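Local structure of lactococcus lactis MG1363 DpsA (Lactococcus lactis, 1ZS3) at residues 31-36 and 94-99; 46-51 and 59-64; 113-118 and 164-169; 124-129 and 153-158. The protein binds DNA through an N-terminal helix and, as a ferritin-like Dps dodecamer, probably protects it under oxidative stress. One frame throughout, in Å; residues are numbered along the deposited sequence.

Interaction 1: 31-36 and 94-99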
loop_
_atom_site.group_PDB
_atom_site.type_symbol
_atom_site.label_atom_id
_atom_site.label_comp_id
_atom_site.label_asym_id
_atom_site.label_seq_id
_atom_site.Cartn_x
_atom_site.Cartn_y
_atom_site.Cartn_z
ATOM N N LEU A 31 3.158 -11.054 -37.867
ATOM C CA LEU A 31 3.037 -10.206 -36.692
ATOM C C LEU A 31 3.327 -8.749 -36.967
ATOM O O LEU A 31 3.059 -7.902 -36.109
ATOM C CB LEU A 31 3.961 -10.678 -35.574
ATOM C CG LEU A 31 3.531 -11.961 -34.874
ATOM C CD1 LEU A 31 4.662 -12.540 -34.033
ATOM C CD2 LEU A 31 2.287 -11.712 -34.043
ATOM N N GLY A 32 3.909 -8.469 -38.139
ATOM C CA GLY A 32 4.128 -7.119 -38.629
ATOM C C GLY A 32 2.834 -6.445 -38.969
ATOM O O GLY A 32 2.734 -5.220 -38.862
ATOM N N HIS A 33 1.870 -7.251 -39.387
ATOM C CA HIS A 33 0.537 -6.792 -39.605
ATOM C C HIS A 33 -0.213 -6.620 -38.261
ATOM O O HIS A 33 -1.088 -5.747 -38.103
ATOM C CB HIS A 33 -0.173 -7.821 -40.434
ATOM C CG HIS A 33 0.225 -7.878 -41.898
ATOM N ND1 HIS A 33 0.331 -6.725 -42.757
ATOM C CD2 HIS A 33 0.405 -8.962 -42.698
ATOM C CE1 HIS A 33 0.645 -7.132 -43.979
ATOM N NE2 HIS A 33 0.635 -8.466 -43.993
ATOM N N VAL A 34 0.096 -7.494 -37.292
ATOM C CA VAL A 34 -0.624 -7.489 -36.042
ATOM C C VAL A 34 -0.184 -6.263 -35.313
ATOM O O VAL A 34 -1.027 -5.477 -34.907
ATOM C CB VAL A 34 -0.333 -8.720 -35.201
ATOM C CG1 VAL A 34 -0.866 -8.526 -33.818
ATOM C CG2 VAL A 34 -0.958 -9.920 -35.859
ATOM N N LEU A 35 1.135 -6.068 -35.257
ATOM C CA LEU A 35 1.724 -4.926 -34.575
ATOM C C LEU A 35 1.379 -3.601 -35.180
ATOM O O LEU A 35 1.362 -2.572 -34.482
ATOM C CB LEU A 35 3.249 -5.007 -34.622
ATOM C CG LEU A 35 3.864 -6.119 -33.800
ATOM C CD1 LEU A 35 5.320 -6.206 -34.152
ATOM C CD2 LEU A 35 3.678 -5.808 -32.310
ATOM N N SER A 36 1.152 -3.606 -36.488
ATOM C CA SER A 36 0.902 -2.333 -37.176
ATOM C C SER A 36 -0.542 -1.996 -36.883
ATOM O O SER A 36 -0.850 -0.838 -36.576
ATOM C CB SER A 36 1.213 -2.347 -38.674
ATOM O OG SER A 36 2.611 -2.220 -38.928
ATOM N N LEU A 94 1.670 2.192 -41.824
ATOM C CA LEU A 94 0.705 2.365 -42.904
ATOM C C LEU A 94 0.852 1.315 -43.995
ATOM O O LEU A 94 -0.172 0.830 -44.484
ATOM C CB LEU A 94 0.795 3.772 -43.442
ATOM C CG LEU A 94 0.254 4.779 -42.395
ATOM C CD1 LEU A 94 0.715 6.235 -42.692
ATOM C CD2 LEU A 94 -1.274 4.658 -42.348
ATOM N N LYS A 95 2.067 0.891 -44.281
ATOM C CA LYS A 95 2.248 -0.167 -45.270
ATOM C C LYS A 95 1.588 -1.503 -44.847
ATOM O O LYS A 95 0.927 -2.165 -45.652
ATOM C CB LYS A 95 3.749 -0.346 -45.537
ATOM C CG LYS A 95 4.127 -1.366 -46.627
ATOM C CD LYS A 95 5.664 -1.368 -46.877
ATOM C CE LYS A 95 6.105 -2.436 -47.912
ATOM N NZ LYS A 95 6.880 -3.534 -47.258
ATOM N N TYR A 96 1.758 -1.884 -43.585
ATOM C CA TYR A 96 1.442 -3.250 -43.130
ATOM C C TYR A 96 0.099 -3.376 -42.452
ATOM O O TYR A 96 -0.410 -4.483 -42.334
ATOM C CB TYR A 96 2.531 -3.784 -42.186
ATOM C CG TYR A 96 3.892 -3.964 -42.837
ATOM C CD1 TYR A 96 4.936 -3.085 -42.551
ATOM C CD2 TYR A 96 4.132 -5.005 -43.758
ATOM C CE1 TYR A 96 6.180 -3.212 -43.140
ATOM C CE2 TYR A 96 5.389 -5.144 -44.354
ATOM C CZ TYR A 96 6.403 -4.235 -44.031
ATOM O OH TYR A 96 7.654 -4.309 -44.583
ATOM N N HIS A 97 -0.506 -2.249 -42.001
ATOM C CA HIS A 97 -1.853 -2.317 -41.394
ATOM C C HIS A 97 -2.937 -2.678 -42.399
ATOM O O HIS A 97 -2.989 -2.116 -43.466
ATOM C CB HIS A 97 -2.211 -0.996 -40.665
ATOM C CG HIS A 97 -2.977 -0.011 -41.516
ATOM N ND1 HIS A 97 -2.386 1.027 -42.226
ATOM C CD2 HIS A 97 -4.294 0.068 -41.813
ATOM C CE1 HIS A 97 -3.317 1.723 -42.886
ATOM N NE2 HIS A 97 -4.478 1.149 -42.658
ATOM N N LYS A 98 -3.748 -3.678 -42.117
ATOM C CA LYS A 98 -4.846 -4.011 -43.019
ATOM C C LYS A 98 -6.195 -3.900 -42.297
ATOM O O LYS A 98 -6.288 -4.060 -41.099
ATOM C CB LYS A 98 -4.640 -5.406 -43.652
ATOM C CG LYS A 98 -3.169 -5.757 -44.029
ATOM C CD LYS A 98 -2.883 -5.732 -45.557
ATOM C CE LYS A 98 -2.107 -4.471 -45.981
ATOM N NZ LYS A 98 -1.206 -4.680 -47.174
ATOM N N PHE A 99 -7.243 -3.619 -43.079
ATOM C CA PHE A 99 -8.645 -3.683 -42.689
ATOM C C PHE A 99 -9.118 -2.593 -41.695
ATOM O O PHE A 99 -10.307 -2.488 -41.417
ATOM C CB PHE A 99 -9.035 -5.085 -42.165
ATOM C CG PHE A 99 -9.089 -6.176 -43.232
ATOM C CD1 PHE A 99 -7.997 -6.458 -44.046
ATOM C CD2 PHE A 99 -10.254 -6.924 -43.422
ATOM C CE1 PHE A 99 -8.052 -7.454 -45.017
ATOM C CE2 PHE A 99 -10.323 -7.942 -44.408
ATOM C CZ PHE A 99 -9.220 -8.200 -45.199
#
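His-33 presents the edge of its imidazole to the backbone of Tyr-96 and so ties the short helix 90-96 to helix 27-51 of a ferritin-like four-helix bundle. Helix 90-96 belongs to the long crossover between helices 55-81 and 111-138, a connection that carries a short helix in Dps proteins. ND1 of His-33 donates to Tyr-96 O, which lies near the ring plane; the N-H...O angle is 161°, although the modelled ND1 to O length of 2.4 Å is doubtful. With CG beside the backbone N (chi1 -74°), the imidazole swings closer to 94-99 than the direction of its CB suggests. Tyr-96 behaves the other way: its CB points at helix 27-51 and lies 3.6 Å from Gly-32 O, while the phenol leads away. Only the edge of that ring meets the histidine, CD2 to His-33 CE1 at 4.1 Å. The chain of Lys-95 lies over one face of the phenol, its CD 4.0 Å above the plane, and its NZ bonds Tyr-96 OH at 2.9 Å. Lys-98, bent at chi2 and chi3, brings CG to 3.8 Å from His-33 ND1, and Phe-128 meets the same imidazole edge-to-face. His-22 of the N-terminal helix 5-23 adds a ring beside Tyr-96. Beside the tyrosine CB, Ser-36 OG turns back to donate to Gly-32 O at 3.0 Å, nearly straight on (C=O...OG 173°).

Interaction 2: 46-51 and 59-64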
loop_
_atom_site.group_PDB
_atom_site.type_symbol
_atom_site.label_atom_id
_atom_site.label_comp_id
_atom_site.label_asym_id
_atom_site.label_seq_id
_atom_site.Cartn_x
_atom_site.Cartn_y
_atom_site.Cartn_z
ATOM N N THR A 46 -7.282 6.414 -29.287
ATOM C CA THR A 46 -6.911 7.725 -28.811
ATOM C C THR A 46 -7.844 8.823 -29.326
ATOM O O THR A 46 -8.249 9.712 -28.563
ATOM C CB THR A 46 -5.504 8.054 -29.242
ATOM O OG1 THR A 46 -4.580 7.158 -28.607
ATOM C CG2 THR A 46 -5.086 9.414 -28.742
ATOM N N GLN A 47 -8.193 8.797 -30.614
ATOM C CA GLN A 47 -9.155 9.767 -31.147
ATOM C C GLN A 47 -10.512 9.628 -30.455
ATOM O O GLN A 47 -11.061 10.623 -29.976
ATOM C CB GLN A 47 -9.324 9.572 -32.663
ATOM C CG GLN A 47 -10.574 10.278 -33.264
ATOM C CD GLN A 47 -10.668 10.139 -34.767
ATOM O OE1 GLN A 47 -11.139 9.110 -35.264
ATOM N NE2 GLN A 47 -10.223 11.166 -35.489
ATOM N N ALA A 48 -11.050 8.421 -30.424
ATOM C CA ALA A 48 -12.368 8.168 -29.816
ATOM C C ALA A 48 -12.388 8.468 -28.294
ATOM O O ALA A 48 -13.392 8.902 -27.740
ATOM C CB ALA A 48 -12.817 6.715 -30.120
ATOM N N GLY A 49 -11.231 8.280 -27.660
ATOM C CA GLY A 49 -11.068 8.446 -26.227
ATOM C C GLY A 49 -11.124 9.907 -25.909
ATOM O O GLY A 49 -11.225 10.272 -24.752
ATOM N N ILE A 50 -10.996 10.731 -26.954
ATOM C CA ILE A 50 -11.009 12.179 -26.855
ATOM C C ILE A 50 -12.331 12.851 -27.252
ATOM O O ILE A 50 -12.714 13.823 -26.629
ATOM C CB ILE A 50 -9.833 12.778 -27.655
ATOM C CG1 ILE A 50 -8.540 12.583 -26.894
ATOM C CG2 ILE A 50 -10.024 14.266 -27.923
ATOM C CD1 ILE A 50 -7.344 13.062 -27.605
ATOM N N TYR A 51 -13.015 12.309 -28.240
ATOM C CA TYR A 51 -14.191 13.020 -28.830
ATOM C C TYR A 51 -15.515 12.366 -28.501
ATOM O O TYR A 51 -16.553 12.918 -28.813
ATOM C CB TYR A 51 -14.068 13.136 -30.378
ATOM C CG TYR A 51 -13.080 14.209 -30.838
ATOM C CD1 TYR A 51 -13.395 15.539 -30.705
ATOM C CD2 TYR A 51 -11.822 13.877 -31.359
ATOM C CE1 TYR A 51 -12.522 16.527 -31.100
ATOM C CE2 TYR A 51 -10.930 14.856 -31.751
ATOM C CZ TYR A 51 -11.292 16.188 -31.617
ATOM O OH TYR A 51 -10.432 17.189 -31.995
ATOM N N GLU A 59 -13.150 6.914 -20.694
ATOM C CA GLU A 59 -12.169 6.345 -19.771
ATOM C C GLU A 59 -11.850 4.926 -20.211
ATOM O O GLU A 59 -10.689 4.512 -20.206
ATOM C CB GLU A 59 -12.720 6.350 -18.352
ATOM C CG GLU A 59 -11.663 6.327 -17.216
ATOM C CD GLU A 59 -12.200 5.768 -15.868
ATOM O OE1 GLU A 59 -12.463 4.529 -15.735
ATOM O OE2 GLU A 59 -12.329 6.604 -14.920
ATOM N N TYR A 60 -12.892 4.229 -20.676
ATOM C CA TYR A 60 -12.816 2.848 -21.121
ATOM C C TYR A 60 -12.025 2.724 -22.404
ATOM O O TYR A 60 -11.185 1.836 -22.556
ATOM C CB TYR A 60 -14.237 2.282 -21.356
ATOM C CG TYR A 60 -14.231 0.831 -21.687
ATOM C CD1 TYR A 60 -13.355 -0.061 -21.023
ATOM C CD2 TYR A 60 -15.024 0.334 -22.710
ATOM C CE1 TYR A 60 -13.298 -1.434 -21.349
ATOM C CE2 TYR A 60 -14.997 -1.075 -23.049
ATOM C CZ TYR A 60 -14.117 -1.948 -22.354
ATOM O OH TYR A 60 -14.038 -3.309 -22.637
ATOM N N LEU A 61 -12.273 3.609 -23.377
ATOM C CA LEU A 61 -11.596 3.565 -24.668
ATOM C C LEU A 61 -10.133 3.909 -24.526
ATOM O O LEU A 61 -9.330 3.308 -25.191
ATOM C CB LEU A 61 -12.271 4.481 -25.697
ATOM C CG LEU A 61 -13.720 4.120 -26.088
ATOM C CD1 LEU A 61 -14.357 5.341 -26.770
ATOM C CD2 LEU A 61 -13.843 2.924 -27.004
ATOM N N ARG A 62 -9.805 4.859 -23.639
ATOM C CA ARG A 62 -8.412 5.236 -23.329
ATOM C C ARG A 62 -7.657 4.095 -22.673
ATOM O O ARG A 62 -6.437 4.035 -22.736
ATOM C CB ARG A 62 -8.359 6.412 -22.355
ATOM C CG ARG A 62 -8.674 7.748 -22.969
ATOM C CD ARG A 62 -8.360 8.967 -22.133
ATOM N NE ARG A 62 -9.192 10.079 -22.551
ATOM C CZ ARG A 62 -8.989 11.331 -22.244
ATOM N NH1 ARG A 62 -7.964 11.694 -21.465
ATOM N NH2 ARG A 62 -9.802 12.271 -22.685
ATOM N N GLU A 63 -8.398 3.236 -21.995
ATOM C CA GLU A 63 -7.841 2.025 -21.367
ATOM C C GLU A 63 -7.444 1.036 -22.445
ATOM O O GLU A 63 -6.348 0.491 -22.422
ATOM C CB GLU A 63 -8.805 1.400 -20.354
ATOM C CG GLU A 63 -8.292 1.441 -18.913
ATOM C CD GLU A 63 -8.656 0.133 -18.185
ATOM O OE1 GLU A 63 -7.775 -0.794 -18.168
ATOM O OE2 GLU A 63 -9.820 0.019 -17.632
ATOM N N ILE A 64 -8.330 0.839 -23.417
ATOM C CA ILE A 64 -8.054 -0.033 -24.542
ATOM C C ILE A 64 -6.856 0.482 -25.375
ATOM O O ILE A 64 -6.107 -0.321 -25.868
ATOM C CB ILE A 64 -9.303 -0.250 -25.409
ATOM C CG1 ILE A 64 -10.412 -0.915 -24.577
ATOM C CG2 ILE A 64 -8.994 -1.126 -26.635
ATOM C CD1 ILE A 64 -11.758 -0.768 -25.133
#
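Arg-62 reaches across to Gly-49 with a side chain extended from CG to NE, and its guanidinium meets the glycine carbonyl side-on. NE donates to Gly-49 O at 3.0 Å and NH2 to the same oxygen at 3.2 Å, so one acceptor is held by two nitrogens. The oxygen sits at the edge of the guanidinium, close to its plane, whereas both donors come from one face of the carbonyl, NE being 47° above the carbonyl plane. CG of Arg-62 stands beside its backbone N (chi1 -76°), which starts the chain on the course that brings its end nearer to helix 27-51. The two segments run antiparallel at 164° with axes 8.0 Å apart, forming a helical hairpin from the first two helices of the Dps four-helix bundle. Gly-49 has no side chain between the backbones, and its CA lies 5.1 Å from Arg-62 CA. Next to the arginine, Leu-61 turns its CB toward the other helix: its CB packs on Gly-49 CA at 4.2 Å, and its CD1 reaches Ala-48 CB at 3.9 Å. Phe-118 and Leu-114 of helix 111-138 cover that alanine from the bundle interior. The outer side faces a second subunit, where Asp-77 of that subunit forms a salt bridge with Arg-62 NH2 and Phe-73 of that subunit packs against the arginine. Ile-50 CG1 lies 4.4 Å from Arg-62 NH2.

Interaction 3: 113-118 and 164-169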
loop_
_atom_site.group_PDB
_atom_site.type_symbol
_atom_site.label_atom_id
_atom_site.label_comp_id
_atom_site.label_asym_id
_atom_site.label_seq_id
_atom_site.Cartn_x
_atom_site.Cartn_y
_atom_site.Cartn_z
ATOM N N ASP A 113 -21.854 4.624 -32.892
ATOM C CA ASP A 113 -21.160 4.302 -34.142
ATOM C C ASP A 113 -19.653 4.115 -33.933
ATOM O O ASP A 113 -19.058 3.293 -34.603
ATOM C CB ASP A 113 -21.397 5.362 -35.248
ATOM C CG ASP A 113 -22.883 5.397 -35.764
ATOM O OD1 ASP A 113 -23.460 4.307 -35.981
ATOM O OD2 ASP A 113 -23.529 6.445 -35.976
ATOM N N LEU A 114 -19.028 4.876 -33.041
ATOM C CA LEU A 114 -17.612 4.629 -32.750
ATOM C C LEU A 114 -17.428 3.215 -32.244
ATOM O O LEU A 114 -16.536 2.514 -32.674
ATOM C CB LEU A 114 -17.123 5.626 -31.709
ATOM C CG LEU A 114 -17.013 7.060 -32.247
ATOM C CD1 LEU A 114 -17.196 8.012 -31.111
ATOM C CD2 LEU A 114 -15.650 7.263 -32.891
ATOM N N LEU A 115 -18.298 2.787 -31.333
ATOM C CA LEU A 115 -18.165 1.463 -30.720
ATOM C C LEU A 115 -18.285 0.404 -31.754
ATOM O O LEU A 115 -17.483 -0.529 -31.786
ATOM C CB LEU A 115 -19.206 1.250 -29.637
ATOM C CG LEU A 115 -18.606 1.491 -28.246
ATOM C CD1 LEU A 115 -18.063 2.890 -28.073
ATOM C CD2 LEU A 115 -19.614 1.202 -27.192
ATOM N N GLU A 116 -19.267 0.567 -32.626
ATOM C CA GLU A 116 -19.519 -0.385 -33.702
ATOM C C GLU A 116 -18.331 -0.525 -34.680
ATOM O O GLU A 116 -18.041 -1.616 -35.158
ATOM C CB GLU A 116 -20.782 0.033 -34.425
ATOM C CG GLU A 116 -21.534 -1.134 -35.042
ATOM C CD GLU A 116 -22.980 -0.792 -35.314
ATOM O OE1 GLU A 116 -23.862 -1.156 -34.475
ATOM O OE2 GLU A 116 -23.204 -0.118 -36.351
ATOM N N SER A 117 -17.627 0.564 -34.930
ATOM C CA SER A 117 -16.448 0.540 -35.760
ATOM C C SER A 117 -15.308 -0.208 -35.106
ATOM O O SER A 117 -14.488 -0.811 -35.816
ATOM C CB SER A 117 -16.026 1.950 -36.082
ATOM O OG SER A 117 -15.181 2.470 -35.082
ATOM N N PHE A 118 -15.258 -0.200 -33.769
ATOM C CA PHE A 118 -14.212 -0.913 -33.061
ATOM C C PHE A 118 -14.508 -2.376 -32.968
ATOM O O PHE A 118 -13.569 -3.140 -32.884
ATOM C CB PHE A 118 -13.986 -0.312 -31.686
ATOM C CG PHE A 118 -13.267 0.993 -31.729
ATOM C CD1 PHE A 118 -12.045 1.101 -32.331
ATOM C CD2 PHE A 118 -13.835 2.119 -31.201
ATOM C CE1 PHE A 118 -11.382 2.317 -32.367
ATOM C CE2 PHE A 118 -13.189 3.331 -31.241
ATOM C CZ PHE A 118 -11.967 3.434 -31.834
ATOM N N GLY A 164 -21.909 -5.727 -25.701
ATOM C CA GLY A 164 -22.824 -5.561 -24.572
ATOM C C GLY A 164 -23.197 -4.100 -24.274
ATOM O O GLY A 164 -24.295 -3.757 -23.808
ATOM N N ASP A 165 -22.251 -3.197 -24.478
ATOM C CA ASP A 165 -22.433 -1.788 -24.159
ATOM C C ASP A 165 -23.382 -1.143 -25.152
ATOM O O ASP A 165 -23.873 -0.071 -24.888
ATOM C CB ASP A 165 -21.088 -1.052 -24.190
ATOM C CG ASP A 165 -21.061 0.170 -23.332
ATOM O OD1 ASP A 165 -21.782 0.157 -22.327
ATOM O OD2 ASP A 165 -20.366 1.180 -23.584
ATOM N N LEU A 166 -23.590 -1.765 -26.311
ATOM C CA LEU A 166 -24.553 -1.281 -27.315
ATOM C C LEU A 166 -25.856 -2.089 -27.209
ATOM O O LEU A 166 -26.755 -1.948 -28.032
ATOM C CB LEU A 166 -23.966 -1.467 -28.749
ATOM C CG LEU A 166 -22.709 -0.661 -29.138
ATOM C CD1 LEU A 166 -22.185 -1.116 -30.468
ATOM C CD2 LEU A 166 -23.019 0.816 -29.188
ATOM N N GLY A 167 -25.971 -2.915 -26.171
ATOM C CA GLY A 167 -27.195 -3.633 -25.868
ATOM C C GLY A 167 -27.260 -4.955 -26.604
ATOM O O GLY A 167 -28.245 -5.660 -26.537
ATOM N N LYS A 168 -26.200 -5.265 -27.330
ATOM C CA LYS A 168 -26.156 -6.429 -28.234
ATOM C C LYS A 168 -25.399 -7.614 -27.625
ATOM O O LYS A 168 -24.499 -7.463 -26.815
ATOM C CB LYS A 168 -25.491 -6.067 -29.588
ATOM C CG LYS A 168 -26.046 -4.782 -30.289
ATOM C CD LYS A 168 -26.361 -4.978 -31.811
ATOM C CE LYS A 168 -26.347 -3.670 -32.624
ATOM N NZ LYS A 168 -27.299 -2.664 -32.046
ATOM N N SER A 169 -25.810 -8.808 -28.056
ATOM C CA SER A 169 -25.037 -10.035 -27.888
ATOM C C SER A 169 -23.861 -9.994 -28.847
ATOM O O SER A 169 -23.917 -9.355 -29.893
ATOM C CB SER A 169 -25.898 -11.276 -28.169
ATOM O OG SER A 169 -26.233 -11.906 -26.943
#
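Leu-166 sets both of its methyl groups against Leu-115, joining the turn that follows helix 142-165 to the start of helix 111-138 in the four-helix bundle. CD1 and CD2 of Leu-166 each lie 3.9 Å from Leu-115 CB, so that carbon sits against the end of the isopropyl group, and the two side chains cross obliquely. CD1 also comes to 4.0 Å from the backbone N of Glu-116. Beside it, Leu-115 CD2 lies 3.7 Å from Asp-165 OD2, an apolar group against a carboxylate oxygen. The isopropyl group of Leu-166 is aimed by a first torsion that leaves CG beside the backbone N (chi1 -65°). Farther out, at the surface, Glu-116 extends its carboxylate toward Lys-168, whose chain is bent at chi2 and chi4. Their charged ends remain 4.5 Å apart from OE1 to NZ, beyond a salt bridge, and the attraction is probably weak. Phe-173, the last modelled residue, packs on both, while Leu-162 backs Leu-115 from the bundle side. Pro-55 of a third subunit rests on Asp-165. What places Leu-166 and Lys-168 is the helix ending, a Schellman motif with Gly-167 as its C-prime residue at positive phi; there Gly-167 N bonds Gly-164 O at 3.0 Å.

Interaction 4: 124-129 and 153-158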
loop_
_atom_site.group_PDB
_atom_site.type_symbol
_atom_site.label_atom_id
_atom_site.label_comp_id
_atom_site.label_asym_id
_atom_site.label_seq_id
_atom_site.Cartn_x
_atom_site.Cartn_y
_atom_site.Cartn_z
ATOM N N ALA A 124 -11.419 -7.842 -37.133
ATOM C CA ALA A 124 -10.456 -7.840 -38.254
ATOM C C ALA A 124 -9.078 -8.107 -37.757
ATOM O O ALA A 124 -8.351 -8.847 -38.399
ATOM C CB ALA A 124 -10.499 -6.531 -39.058
ATOM N N GLN A 125 -8.683 -7.569 -36.600
ATOM C CA GLN A 125 -7.347 -7.857 -36.070
ATOM C C GLN A 125 -7.176 -9.368 -35.826
ATOM O O GLN A 125 -6.040 -9.873 -35.921
ATOM C CB GLN A 125 -7.040 -7.149 -34.732
ATOM C CG GLN A 125 -7.189 -5.623 -34.730
ATOM C CD GLN A 125 -6.605 -5.013 -33.503
ATOM O OE1 GLN A 125 -5.699 -5.570 -32.914
ATOM N NE2 GLN A 125 -7.143 -3.881 -33.087
ATOM N N ASN A 126 -8.293 -10.075 -35.562
ATOM C CA ASN A 126 -8.247 -11.516 -35.190
ATOM C C ASN A 126 -7.885 -12.464 -36.319
ATOM O O ASN A 126 -7.310 -13.497 -36.051
ATOM C CB ASN A 126 -9.537 -12.009 -34.511
ATOM C CG ASN A 126 -9.542 -11.733 -32.982
ATOM O OD1 ASN A 126 -8.538 -11.295 -32.400
ATOM N ND2 ASN A 126 -10.676 -11.979 -32.345
ATOM N N MET A 127 -8.241 -12.130 -37.561
ATOM C CA MET A 127 -7.866 -12.959 -38.730
ATOM C C MET A 127 -6.356 -13.134 -38.819
ATOM O O MET A 127 -5.902 -14.217 -39.170
ATOM C CB MET A 127 -8.356 -12.329 -40.055
ATOM C CG MET A 127 -9.873 -12.437 -40.351
ATOM S SD MET A 127 -10.423 -11.044 -41.426
ATOM C CE MET A 127 -12.094 -10.463 -40.597
ATOM N N PHE A 128 -5.605 -12.087 -38.480
ATOM C CA PHE A 128 -4.153 -12.078 -38.534
ATOM C C PHE A 128 -3.456 -12.664 -37.296
ATOM O O PHE A 128 -2.344 -13.187 -37.412
ATOM C CB PHE A 128 -3.678 -10.643 -38.731
ATOM C CG PHE A 128 -4.097 -10.029 -40.030
ATOM C CD1 PHE A 128 -5.416 -9.649 -40.252
ATOM C CD2 PHE A 128 -3.167 -9.842 -41.055
ATOM C CE1 PHE A 128 -5.797 -9.084 -41.456
ATOM C CE2 PHE A 128 -3.554 -9.276 -42.250
ATOM C CZ PHE A 128 -4.869 -8.890 -42.451
ATOM N N ILE A 129 -4.071 -12.483 -36.118
ATOM C CA ILE A 129 -3.516 -12.955 -34.850
ATOM C C ILE A 129 -3.600 -14.460 -34.858
ATOM O O ILE A 129 -2.629 -15.121 -34.556
ATOM C CB ILE A 129 -4.304 -12.283 -33.686
ATOM C CG1 ILE A 129 -3.793 -10.849 -33.479
ATOM C CG2 ILE A 129 -4.216 -13.061 -32.441
ATOM C CD1 ILE A 129 -4.775 -9.883 -32.785
ATOM N N GLY A 153 -7.275 -13.507 -26.862
ATOM C CA GLY A 153 -8.333 -13.580 -25.870
ATOM C C GLY A 153 -8.743 -12.192 -25.382
ATOM O O GLY A 153 -9.905 -11.974 -25.117
ATOM N N TYR A 154 -7.803 -11.267 -25.264
ATOM C CA TYR A 154 -8.137 -9.897 -24.908
ATOM C C TYR A 154 -9.024 -9.227 -25.964
ATOM O O TYR A 154 -9.992 -8.565 -25.634
ATOM C CB TYR A 154 -6.897 -9.072 -24.735
ATOM C CG TYR A 154 -7.204 -7.609 -24.534
ATOM C CD1 TYR A 154 -7.745 -7.148 -23.320
ATOM C CD2 TYR A 154 -6.976 -6.673 -25.548
ATOM C CE1 TYR A 154 -8.005 -5.807 -23.116
ATOM C CE2 TYR A 154 -7.243 -5.328 -25.350
ATOM C CZ TYR A 154 -7.771 -4.911 -24.133
ATOM O OH TYR A 154 -8.050 -3.598 -23.950
ATOM N N ASN A 155 -8.710 -9.432 -27.242
ATOM C CA ASN A 155 -9.517 -8.922 -28.354
ATOM C C ASN A 155 -10.956 -9.499 -28.267
ATOM O O ASN A 155 -11.900 -8.769 -28.380
ATOM C CB ASN A 155 -8.855 -9.267 -29.714
ATOM C CG ASN A 155 -7.708 -8.232 -30.130
ATOM O OD1 ASN A 155 -7.235 -7.483 -29.301
ATOM N ND2 ASN A 155 -7.358 -8.390 -31.378
ATOM N N LEU A 156 -11.109 -10.787 -28.049
ATOM C CA LEU A 156 -12.443 -11.413 -27.950
ATOM C C LEU A 156 -13.293 -10.807 -26.838
ATOM O O LEU A 156 -14.515 -10.706 -26.947
ATOM C CB LEU A 156 -12.315 -12.898 -27.650
ATOM C CG LEU A 156 -12.783 -13.825 -28.751
ATOM C CD1 LEU A 156 -12.439 -13.253 -30.074
ATOM C CD2 LEU A 156 -12.164 -15.220 -28.549
ATOM N N GLN A 157 -12.633 -10.406 -25.760
ATOM C CA GLN A 157 -13.251 -9.843 -24.589
ATOM C C GLN A 157 -13.696 -8.461 -24.910
ATOM O O GLN A 157 -14.850 -8.137 -24.661
ATOM C CB GLN A 157 -12.200 -9.819 -23.502
ATOM C CG GLN A 157 -12.603 -9.453 -22.131
ATOM C CD GLN A 157 -11.362 -9.167 -21.287
ATOM O OE1 GLN A 157 -10.361 -9.906 -21.357
ATOM N NE2 GLN A 157 -11.387 -8.074 -20.553
ATOM N N VAL A 158 -12.819 -7.653 -25.507
ATOM C CA VAL A 158 -13.215 -6.308 -25.874
ATOM C C VAL A 158 -14.435 -6.301 -26.796
ATOM O O VAL A 158 -15.270 -5.390 -26.678
ATOM C CB VAL A 158 -12.089 -5.528 -26.568
ATOM C CG1 VAL A 158 -12.626 -4.257 -27.178
ATOM C CG2 VAL A 158 -10.960 -5.217 -25.586
#
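Asn-155 pushes its amide between Gln-125, Asn-126 and Ile-129, and this is the close part of the contact. Its ND2 donates to Asn-126 OD1 at 3.3 Å with an N-H...O angle of 150°, approaching from 41° above the carbonyl plane. The two asparagine side chains slide past each other in opposite directions, their amide planes only 27° apart. ND2 also lies 3.6 Å from Gln-125 CB, with Ile-129 CD1 closing in beside it. Gln-125 crosses Asn-155 at about a right angle, and its own NE2 is engaged by Glu-41 and Glu-68, which anchors this buried amide to the two other bundle helices. Glu-68 also packs on Asn-155. Toward the outer side burial falls off: Leu-156, partly exposed, meets Asn-126 through CD1 alone. Part of this outer side is covered by the assembly, since Glu-82 of a fourth subunit packs on Leu-156. The segment axes stay 10.2 Å apart, and Asn-126 CA is 7.4 Å from Asn-155 CA, leaving room for side chains between the antiparallel backbones. A polar pair thus bridges the last two helices of the ferritin-like four-helix bundle.

How the interactions relate
The four contacts lie along one four-helix bundle. Interactions 1 and 2 share helix 27-51 but lie about 21 Å apart between centres, one holding the crossover helix, the other the first hairpin and its subunit interface. Interactions 3 and 4 share helices 111-138 and 142-165, their centres about 15 Å apart. Phe-128 of interaction 4 joins it to interaction 1: its CZ packs on Lys-98 CB at 3.7 Å. Farther from the chain's centre, Phe-118 CE2 of interaction 3 reaches Ala-48 CB of interaction 2 at 3.6 Å. Ile-64 CA of interaction 2 also lies 3.6 Å from Tyr-154 OH of interaction 4. Interactions 1 and 3 stay about 7 Å apart at their nearest atoms.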